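Local atomic coordinates of 3-hydroxyacyl-CoA dehydrogenase type-2 (Mycobacterium avium, PDB entry 3PPI), a protein that probably catalyses the NAD-dependent oxidation of 3-hydroxyacyl-CoA thioesters to 3-oxoacyl-CoA, as a member of the short-chain dehydrogenase family with a Rossmann-type fold. Residues A173-Y178 with Q276-K281; L101-Y106 with A152-A157; N213-G218 with D254-L259. All blocks are in the same frame, centred on the assembly; numbering follows the deposited sequence.

Contact 1 of 3, residues A173-Y178 with Q276-K281; sequences ASIAGY and QRFTPK
Ile175 lies over one face of the Phe278 ring. Its CG1 is 3.7 Å from the centroid of the Phe278 ring and only 14° off the ring normal, a CH-pi contact. The touch is offset toward the rim: Ile175 CG1 comes to 3.6 Å from Phe278 CZ. A chi1 of 63° sets Ile175 CG1 between the backbone N and the carbonyl carbon, and this rotation puts it over the ring. CD1 carries on across the same ring. Ile175 CD1 reaches Phe278 CE1 at 3.6 Å. It also meets the backbone oxygen of Gln276. Ala176 comes at the ring edge instead, in its plane, with Ala176 CB 3.9 Å from Phe278 CE2. In 173-178 an ST turn, with Ser174 OG accepting from Ala176 N at 3.0 Å, helps set the backbone beside the ring.

This part is buried and close. The tail beyond Phe278 is looser. Thr279 and Pro280 are partly exposed, Lys281 is exposed, and none of the three reaches 173-178. Thr279 OG1 is hydrogen-bonded to Lys281 O at 2.8 Å, within the tail.

Phe278 N donates to Glu179 OE1, Phe278 O accepts from Arg203 of the second subunit, and Arg277 NH2 bonds Gly267 O of the third subunit. Ser174 and Ala176 also touch Tyr187 of helix 185-205. Tyr187 and Lys191 have the spacing of the Tyr-x-x-x-Lys motif of short-chain dehydrogenases, so this loop probably borders the active site.

The chemistry across the contact is apolar. The Phe278 ring gives the C-terminal tail its apolar hold on 173-178, while hydrogen bonds to residues outside the two segments also hold the tail, and Lys281 at its end is exposed.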
loop_
_atom_site.group_PDB
_atom_site.type_symbol
_atom_site.label_atom_id
_atom_site.label_comp_id
_atom_site.label_asym_id
_atom_site.label_seq_id
_atom_site.Cartn_x
_atom_site.Cartn_y
_atom_site.Cartn_z
ATOM N N ALA A 173 7.131 -13.697 2.924
ATOM C CA ALA A 173 5.796 -13.612 2.391
ATOM C C ALA A 173 5.839 -13.988 0.912
ATOM O O ALA A 173 6.397 -15.034 0.542
ATOM C CB ALA A 173 5.259 -12.221 2.602
ATOM N N SER A 174 5.256 -13.134 0.079
ATOM C CA SER A 174 5.211 -13.276 -1.380
ATOM C C SER A 174 4.455 -12.068 -1.877
ATOM O O SER A 174 3.612 -11.512 -1.146
ATOM C CB SER A 174 4.462 -14.559 -1.819
ATOM O OG SER A 174 4.123 -14.519 -3.209
ATOM N N ILE A 175 4.728 -11.642 -3.106
ATOM C CA ILE A 175 3.958 -10.553 -3.660
ATOM C C ILE A 175 2.522 -11.012 -3.965
ATOM O O ILE A 175 1.655 -10.184 -4.208
ATOM C CB ILE A 175 4.648 -9.864 -4.879
ATOM C CG1 ILE A 175 4.814 -10.842 -6.056
ATOM C CG2 ILE A 175 6.032 -9.220 -4.420
ATOM C CD1 ILE A 175 5.391 -10.198 -7.349
ATOM N N ALA A 176 2.266 -12.316 -3.898
ATOM C CA ALA A 176 0.893 -12.839 -3.946
ATOM C C ALA A 176 0.065 -12.267 -2.805
ATOM O O ALA A 176 -1.163 -12.245 -2.885
ATOM C CB ALA A 176 0.878 -14.384 -3.896
ATOM N N GLY A 177 0.738 -11.835 -1.732
ATOM C CA GLY A 177 0.068 -11.183 -0.611
ATOM C C GLY A 177 -0.540 -9.828 -0.934
ATOM O O GLY A 177 -1.434 -9.364 -0.215
ATOM N N TYR A 178 -0.043 -9.208 -2.009
ATOM C CA TYR A 178 -0.515 -7.927 -2.504
ATOM C C TYR A 178 -1.344 -8.061 -3.798
ATOM O O TYR A 178 -2.230 -7.236 -4.059
ATOM C CB TYR A 178 0.690 -7.026 -2.825
ATOM C CG TYR A 178 1.566 -6.561 -1.661
ATOM C CD1 TYR A 178 1.025 -5.847 -0.608
ATOM C CD2 TYR A 178 2.954 -6.786 -1.667
ATOM C CE1 TYR A 178 1.829 -5.381 0.449
ATOM C CE2 TYR A 178 3.772 -6.327 -0.644
ATOM C CZ TYR A 178 3.200 -5.614 0.411
ATOM O OH TYR A 178 3.981 -5.151 1.442
ATOM N N GLN A 276 8.257 -7.028 -10.942
ATOM C CA GLN A 276 7.047 -7.745 -11.331
ATOM C C GLN A 276 5.821 -7.317 -10.500
ATOM O O GLN A 276 5.916 -7.093 -9.301
ATOM C CB GLN A 276 7.228 -9.261 -11.212
ATOM C CG GLN A 276 6.076 -10.002 -11.850
ATOM C CD GLN A 276 6.153 -11.511 -11.790
ATOM O OE1 GLN A 276 6.984 -12.123 -11.089
ATOM N NE2 GLN A 276 5.243 -12.128 -12.518
ATOM N N ARG A 277 4.675 -7.211 -11.169
ATOM C CA ARG A 277 3.391 -7.159 -10.485
ATOM C C ARG A 277 2.556 -8.324 -11.061
ATOM O O ARG A 277 2.410 -8.411 -12.287
ATOM C CB ARG A 277 2.696 -5.807 -10.714
ATOM C CG ARG A 277 3.483 -4.574 -10.241
ATOM C CD ARG A 277 3.552 -4.527 -8.749
ATOM N NE ARG A 277 4.242 -3.374 -8.153
ATOM C CZ ARG A 277 5.543 -3.323 -7.888
ATOM N NH1 ARG A 277 6.347 -4.314 -8.255
ATOM N NH2 ARG A 277 6.056 -2.251 -7.299
ATOM N N PHE A 278 2.055 -9.220 -10.202
ATOM C CA PHE A 278 1.324 -10.410 -10.688
ATOM C C PHE A 278 0.043 -9.981 -11.384
ATOM O O PHE A 278 -0.744 -9.182 -10.844
ATOM C CB PHE A 278 0.919 -11.378 -9.566
ATOM C CG PHE A 278 2.043 -12.216 -8.984
ATOM C CD1 PHE A 278 3.263 -12.381 -9.627
ATOM C CD2 PHE A 278 1.820 -12.918 -7.793
ATOM C CE1 PHE A 278 4.258 -13.202 -9.072
ATOM C CE2 PHE A 278 2.807 -13.735 -7.231
ATOM C CZ PHE A 278 4.029 -13.881 -7.873
ATOM N N THR A 279 -0.164 -10.529 -12.577
ATOM C CA THR A 279 -1.437 -10.434 -13.287
ATOM C C THR A 279 -2.425 -11.486 -12.710
ATOM O O THR A 279 -2.041 -12.337 -11.906
ATOM C CB THR A 279 -1.219 -10.666 -14.786
ATOM O OG1 THR A 279 -0.587 -11.936 -14.975
ATOM C CG2 THR A 279 -0.327 -9.552 -15.384
ATOM N N PRO A 280 -3.709 -11.416 -13.090
ATOM C CA PRO A 280 -4.661 -12.402 -12.527
ATOM C C PRO A 280 -4.288 -13.881 -12.800
ATOM O O PRO A 280 -4.501 -14.750 -11.959
ATOM C CB PRO A 280 -5.988 -12.034 -13.207
ATOM C CG PRO A 280 -5.845 -10.558 -13.543
ATOM C CD PRO A 280 -4.379 -10.368 -13.880
ATOM N N LYS A 281 -3.720 -14.149 -13.967
ATOM C CA LYS A 281 -3.319 -15.496 -14.337
ATOM C C LYS A 281 -1.913 -15.419 -14.931
ATOM O O LYS A 281 -1.060 -14.635 -14.474
ATOM C CB LYS A 281 -4.322 -16.096 -15.352
ATOM O OXT LYS A 281 -1.604 -16.114 -15.905
#

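Contact 2 of 3, residues L101-Y106 with A152-A157; sequences LGRLRY and AASIAA
The strand 103-106 and the helix 152-156 approach to 7.5 Å between axes, and their N-to-C directions differ by 118°. The helix thus runs across the strand and partly against it. Arg105 and Ile155 have the nearest CA atoms, 5.3 Å apart.

Ile155 lays its CD1 against the strand backbone, 3.5 Å from Arg105 O. Leu104 packs beside it, with CG 4.3 Å from Ile155 CG1. Leu104 also brings CD2 to 3.8 Å from Ser154 OG. Leu104 touches strand 31-36 and helix 88-98 as well.

Arg103 supplies the polar part. Its chain bends at chi2 (39°) and carries the guanidinium over to the last turn of the helix. Arg103 NH2 donates to Ser154 O at 2.7 Å, from above the carbonyl plane. Ala157 N reaches the same oxygen from the opposite face. Arg103 NH1 adds a weak bond to Ser154 OG at 3.1 Å, and weak ones to Ser154 O and Leu104 O. The side chain of Arg105 starts away from the helix; its NH2 bonds Glu159 O and its NH1 Arg166 O.

The arrangement joins a central strand of the Rossmann-type sheet to the helix 130-156 packed on it. The apolar part is flanked by the more exposed Arg103. Its positive charge next to carbonyl groups at the C-terminal end of a helix is probably favourable.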
loop_
_atom_site.group_PDB
_atom_site.type_symbol
_atom_site.label_atom_id
_atom_site.label_comp_id
_atom_site.label_asym_id
_atom_site.label_seq_id
_atom_site.Cartn_x
_atom_site.Cartn_y
_atom_site.Cartn_z
ATOM N N LEU A 101 25.433 -23.695 19.158
ATOM C CA LEU A 101 26.299 -23.192 18.098
ATOM C C LEU A 101 26.690 -21.730 18.310
ATOM O O LEU A 101 27.338 -21.149 17.455
ATOM C CB LEU A 101 25.611 -23.338 16.732
ATOM C CG LEU A 101 25.472 -24.756 16.172
ATOM C CD1 LEU A 101 24.742 -24.727 14.829
ATOM C CD2 LEU A 101 26.835 -25.423 16.027
ATOM N N GLY A 102 26.282 -21.144 19.432
ATOM C CA GLY A 102 26.462 -19.713 19.689
ATOM C C GLY A 102 25.212 -19.229 20.392
ATOM O O GLY A 102 24.391 -20.048 20.778
ATOM N N ARG A 103 25.056 -17.919 20.577
ATOM C CA ARG A 103 23.817 -17.413 21.142
ATOM C C ARG A 103 22.839 -17.152 19.989
ATOM O O ARG A 103 23.152 -16.430 19.052
ATOM C CB ARG A 103 24.027 -16.144 21.999
ATOM C CG ARG A 103 22.744 -15.676 22.783
ATOM C CD ARG A 103 21.976 -16.909 23.319
ATOM N NE ARG A 103 20.923 -16.707 24.321
ATOM C CZ ARG A 103 19.606 -16.703 24.080
ATOM N NH1 ARG A 103 19.112 -16.824 22.840
ATOM N NH2 ARG A 103 18.761 -16.550 25.106
ATOM N N LEU A 104 21.666 -17.773 20.055
ATOM C CA LEU A 104 20.648 -17.583 19.030
ATOM C C LEU A 104 20.247 -16.126 19.013
ATOM O O LEU A 104 19.745 -15.611 20.015
ATOM C CB LEU A 104 19.423 -18.457 19.312
ATOM C CG LEU A 104 18.242 -18.317 18.351
ATOM C CD1 LEU A 104 18.656 -18.602 16.908
ATOM C CD2 LEU A 104 17.133 -19.260 18.795
ATOM N N ARG A 105 20.474 -15.457 17.887
ATOM C CA ARG A 105 20.044 -14.074 17.754
ATOM C C ARG A 105 19.193 -13.792 16.510
ATOM O O ARG A 105 18.592 -12.732 16.425
ATOM C CB ARG A 105 21.256 -13.150 17.791
ATOM C CG ARG A 105 21.978 -13.139 19.137
ATOM C CD ARG A 105 23.057 -12.032 19.158
ATOM N NE ARG A 105 23.741 -11.946 20.445
ATOM C CZ ARG A 105 23.319 -11.267 21.516
ATOM N NH1 ARG A 105 22.194 -10.562 21.501
ATOM N NH2 ARG A 105 24.048 -11.290 22.628
ATOM N N TYR A 106 19.118 -14.748 15.583
ATOM C CA TYR A 106 18.532 -14.529 14.269
ATOM C C TYR A 106 17.750 -15.727 13.756
ATOM O O TYR A 106 18.118 -16.864 14.005
ATOM C CB TYR A 106 19.644 -14.241 13.271
ATOM C CG TYR A 106 20.542 -13.098 13.669
ATOM C CD1 TYR A 106 20.097 -11.796 13.573
ATOM C CD2 TYR A 106 21.823 -13.323 14.163
ATOM C CE1 TYR A 106 20.898 -10.735 13.930
ATOM C CE2 TYR A 106 22.641 -12.267 14.533
ATOM C CZ TYR A 106 22.164 -10.969 14.411
ATOM O OH TYR A 106 22.925 -9.900 14.765
ATOM N N ALA A 152 11.632 -15.724 19.079
ATOM C CA ALA A 152 11.675 -14.397 19.706
ATOM C C ALA A 152 11.820 -14.499 21.221
ATOM O O ALA A 152 12.583 -13.749 21.814
ATOM C CB ALA A 152 10.457 -13.552 19.347
ATOM N N ALA A 153 11.107 -15.431 21.847
ATOM C CA ALA A 153 11.239 -15.639 23.293
ATOM C C ALA A 153 12.681 -16.005 23.727
ATOM O O ALA A 153 13.161 -15.542 24.776
ATOM C CB ALA A 153 10.234 -16.691 23.776
ATOM N N SER A 154 13.362 -16.828 22.936
ATOM C CA SER A 154 14.759 -17.163 23.206
ATOM C C SER A 154 15.684 -15.949 23.044
ATOM O O SER A 154 16.491 -15.629 23.929
ATOM C CB SER A 154 15.206 -18.284 22.275
ATOM O OG SER A 154 16.558 -18.634 22.529
ATOM N N ILE A 155 15.538 -15.255 21.915
ATOM C CA ILE A 155 16.348 -14.081 21.612
ATOM C C ILE A 155 16.117 -12.980 22.654
ATOM O O ILE A 155 17.054 -12.304 23.065
ATOM C CB ILE A 155 16.041 -13.524 20.187
ATOM C CG1 ILE A 155 16.349 -14.573 19.114
ATOM C CG2 ILE A 155 16.841 -12.238 19.915
ATOM C CD1 ILE A 155 15.753 -14.257 17.736
ATOM N N ALA A 156 14.875 -12.825 23.099
ATOM C CA ALA A 156 14.533 -11.814 24.107
ATOM C C ALA A 156 15.273 -12.023 25.437
ATOM O O ALA A 156 15.490 -11.064 26.174
ATOM C CB ALA A 156 13.023 -11.785 24.342
ATOM N N ALA A 157 15.670 -13.261 25.727
ATOM C CA ALA A 157 16.451 -13.564 26.943
ATOM C C ALA A 157 17.964 -13.312 26.798
ATOM O O ALA A 157 18.690 -13.364 27.789
ATOM C CB ALA A 157 16.190 -15.013 27.407
#

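Contact 3 of 3, residues N213-G218 with D254-L259; sequences NTIAPG and DAAAFL
This is a buried apolar contact between a strand of the central parallel sheet and a helix lying on it. Strand 213-217 and helix 254-259 run nearly antiparallel, at 163°, with axes 9.3 Å apart, as expected when a helix returns the chain between parallel strands.

Ile215 is the central side chain. With chi1 at -61°, its CG1 is anti to the carbonyl carbon and extends toward the helix. Ile215 CG1 meets Leu259 CD1 at 3.5 Å. The tip, Ile215 CD1, settles on the helix backbone, 3.5 Å from Ala256 N. Ile215 CD1 also lies 3.8 Å from Ala255 CB, with the methyl of Ala256 close by. The small alanines thus let the isoleucine come close to the helix itself. Leu259 spreads over the strand, and its CD1 and CD2 both lie 4.0 Å from Asn213 CB.

One polar link joins the segments at this end. A water accepts from Asn213 ND2 at 2.9 Å. The same water donates to Leu259 O at 3.1 Å, an oxygen that also accepts from Arg211 NH1. Asn213 ND2 further bonds Ile265 O and Asn213 OD1 accepts from Glu268 N, which ties the amide to the turn that leads from the helix into the next strand.

Val170 of strand 167-172 touches Ile215 and Leu259, and Met270 of strand 269-272 touches Ala255, Phe258 and Leu259. The helix therefore spans three adjacent strands. It connects toward the last of them in a beta-alpha-beta crossover, and Phe258 stacks on Phe258 of the third subunit.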
loop_
_atom_site.group_PDB
_atom_site.type_symbol
_atom_site.label_atom_id
_atom_site.label_comp_id
_atom_site.label_asym_id
_atom_site.label_seq_id
_atom_site.Cartn_x
_atom_site.Cartn_y
_atom_site.Cartn_z
ATOM N N ASN A 213 11.422 -7.955 10.024
ATOM C CA ASN A 213 11.168 -7.557 8.648
ATOM C C ASN A 213 10.821 -8.801 7.832
ATOM O O ASN A 213 10.999 -9.933 8.290
ATOM C CB ASN A 213 12.367 -6.855 8.036
ATOM C CG ASN A 213 12.728 -5.570 8.757
ATOM O OD1 ASN A 213 12.041 -4.563 8.623
ATOM N ND2 ASN A 213 13.806 -5.607 9.537
ATOM N N THR A 214 10.305 -8.557 6.636
ATOM C CA THR A 214 9.801 -9.588 5.770
ATOM C C THR A 214 10.249 -9.335 4.343
ATOM O O THR A 214 10.297 -8.184 3.889
ATOM C CB THR A 214 8.262 -9.564 5.832
ATOM O OG1 THR A 214 7.865 -9.961 7.150
ATOM C CG2 THR A 214 7.604 -10.478 4.769
ATOM N N ILE A 215 10.562 -10.415 3.633
ATOM C CA ILE A 215 10.843 -10.354 2.209
ATOM C C ILE A 215 9.620 -10.917 1.518
ATOM O O ILE A 215 9.121 -11.997 1.892
ATOM C CB ILE A 215 12.078 -11.195 1.822
ATOM C CG1 ILE A 215 13.338 -10.671 2.537
ATOM C CG2 ILE A 215 12.269 -11.207 0.296
ATOM C CD1 ILE A 215 14.581 -11.574 2.361
ATOM N N ALA A 216 9.126 -10.187 0.521
ATOM C CA ALA A 216 8.048 -10.666 -0.358
ATOM C C ALA A 216 8.643 -10.976 -1.723
ATOM O O ALA A 216 8.798 -10.081 -2.550
ATOM C CB ALA A 216 6.937 -9.617 -0.484
ATOM N N PRO A 217 9.004 -12.240 -1.964
ATOM C CA PRO A 217 9.587 -12.538 -3.262
ATOM C C PRO A 217 8.573 -12.527 -4.397
ATOM O O PRO A 217 7.379 -12.765 -4.179
ATOM C CB PRO A 217 10.144 -13.956 -3.100
ATOM C CG PRO A 217 10.138 -14.244 -1.647
ATOM C CD PRO A 217 9.066 -13.397 -1.043
ATOM N N GLY A 218 9.060 -12.225 -5.595
ATOM C CA GLY A 218 8.317 -12.451 -6.815
ATOM C C GLY A 218 8.484 -13.918 -7.197
ATOM O O GLY A 218 8.358 -14.791 -6.343
ATOM N N ASP A 254 20.882 -12.635 -0.044
ATOM C CA ASP A 254 21.542 -11.337 0.108
ATOM C C ASP A 254 20.598 -10.316 0.765
ATOM O O ASP A 254 21.023 -9.534 1.602
ATOM C CB ASP A 254 22.016 -10.834 -1.260
ATOM C CG ASP A 254 22.798 -9.545 -1.174
ATOM O OD1 ASP A 254 23.916 -9.563 -0.616
ATOM O OD2 ASP A 254 22.314 -8.526 -1.694
ATOM N N ALA A 255 19.324 -10.326 0.380
ATOM C CA ALA A 255 18.311 -9.490 1.004
ATOM C C ALA A 255 18.107 -9.866 2.466
ATOM O O ALA A 255 18.022 -8.992 3.333
ATOM C CB ALA A 255 16.991 -9.595 0.233
ATOM N N ALA A 256 18.042 -11.163 2.744
ATOM C CA ALA A 256 17.877 -11.632 4.118
ATOM C C ALA A 256 19.021 -11.138 4.972
ATOM O O ALA A 256 18.788 -10.595 6.052
ATOM C CB ALA A 256 17.762 -13.162 4.192
ATOM N N ALA A 257 20.248 -11.275 4.473
ATOM C CA ALA A 257 21.428 -10.848 5.231
ATOM C C ALA A 257 21.370 -9.352 5.503
ATOM O O ALA A 257 21.699 -8.904 6.592
ATOM C CB ALA A 257 22.728 -11.212 4.494
ATOM N N PHE A 258 20.966 -8.579 4.505
ATOM C CA PHE A 258 20.811 -7.132 4.676
ATOM C C PHE A 258 19.815 -6.790 5.792
ATOM O O PHE A 258 20.058 -5.896 6.604
ATOM C CB PHE A 258 20.346 -6.481 3.362
ATOM C CG PHE A 258 19.927 -5.050 3.521
ATOM C CD1 PHE A 258 20.872 -4.058 3.692
ATOM C CD2 PHE A 258 18.589 -4.696 3.527
ATOM C CE1 PHE A 258 20.483 -2.730 3.839
ATOM C CE2 PHE A 258 18.193 -3.367 3.696
ATOM C CZ PHE A 258 19.153 -2.385 3.858
ATOM N N LEU A 259 18.678 -7.475 5.814
ATOM C CA LEU A 259 17.656 -7.206 6.843
ATOM C C LEU A 259 18.143 -7.558 8.247
ATOM O O LEU A 259 17.721 -6.959 9.239
ATOM C CB LEU A 259 16.375 -7.964 6.531
ATOM C CG LEU A 259 15.645 -7.475 5.273
ATOM C CD1 LEU A 259 14.432 -8.342 4.927
ATOM C CD2 LEU A 259 15.249 -6.027 5.422
HETATM O O HOH W 1 15.068 -8.162 10.160
#

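From the N terminus, contact 2 closes first. It brings helix 130-156 back onto the start of strand 103-109. The chain then passes through strand 167-172 to 173-178, where contact 1 opens. Contact 1 closes only at the C terminus, tying the loop after strand 167-172 to the tail after strand 269-272. Contact 3 opens and closes within that span, between strand 210-217 and helix 249-261, so contacts 1 and 3 nest and contact 2 stands apart in series. Contacts 1 and 3 touch through probable backbone hydrogen bonds, Ala173 N with Ile215 O and Ile175 N with Pro217 O. Contacts 2 and 3 do not touch but share the sheet. Contacts 1 and 2 lie on opposite sides of the chain's centre.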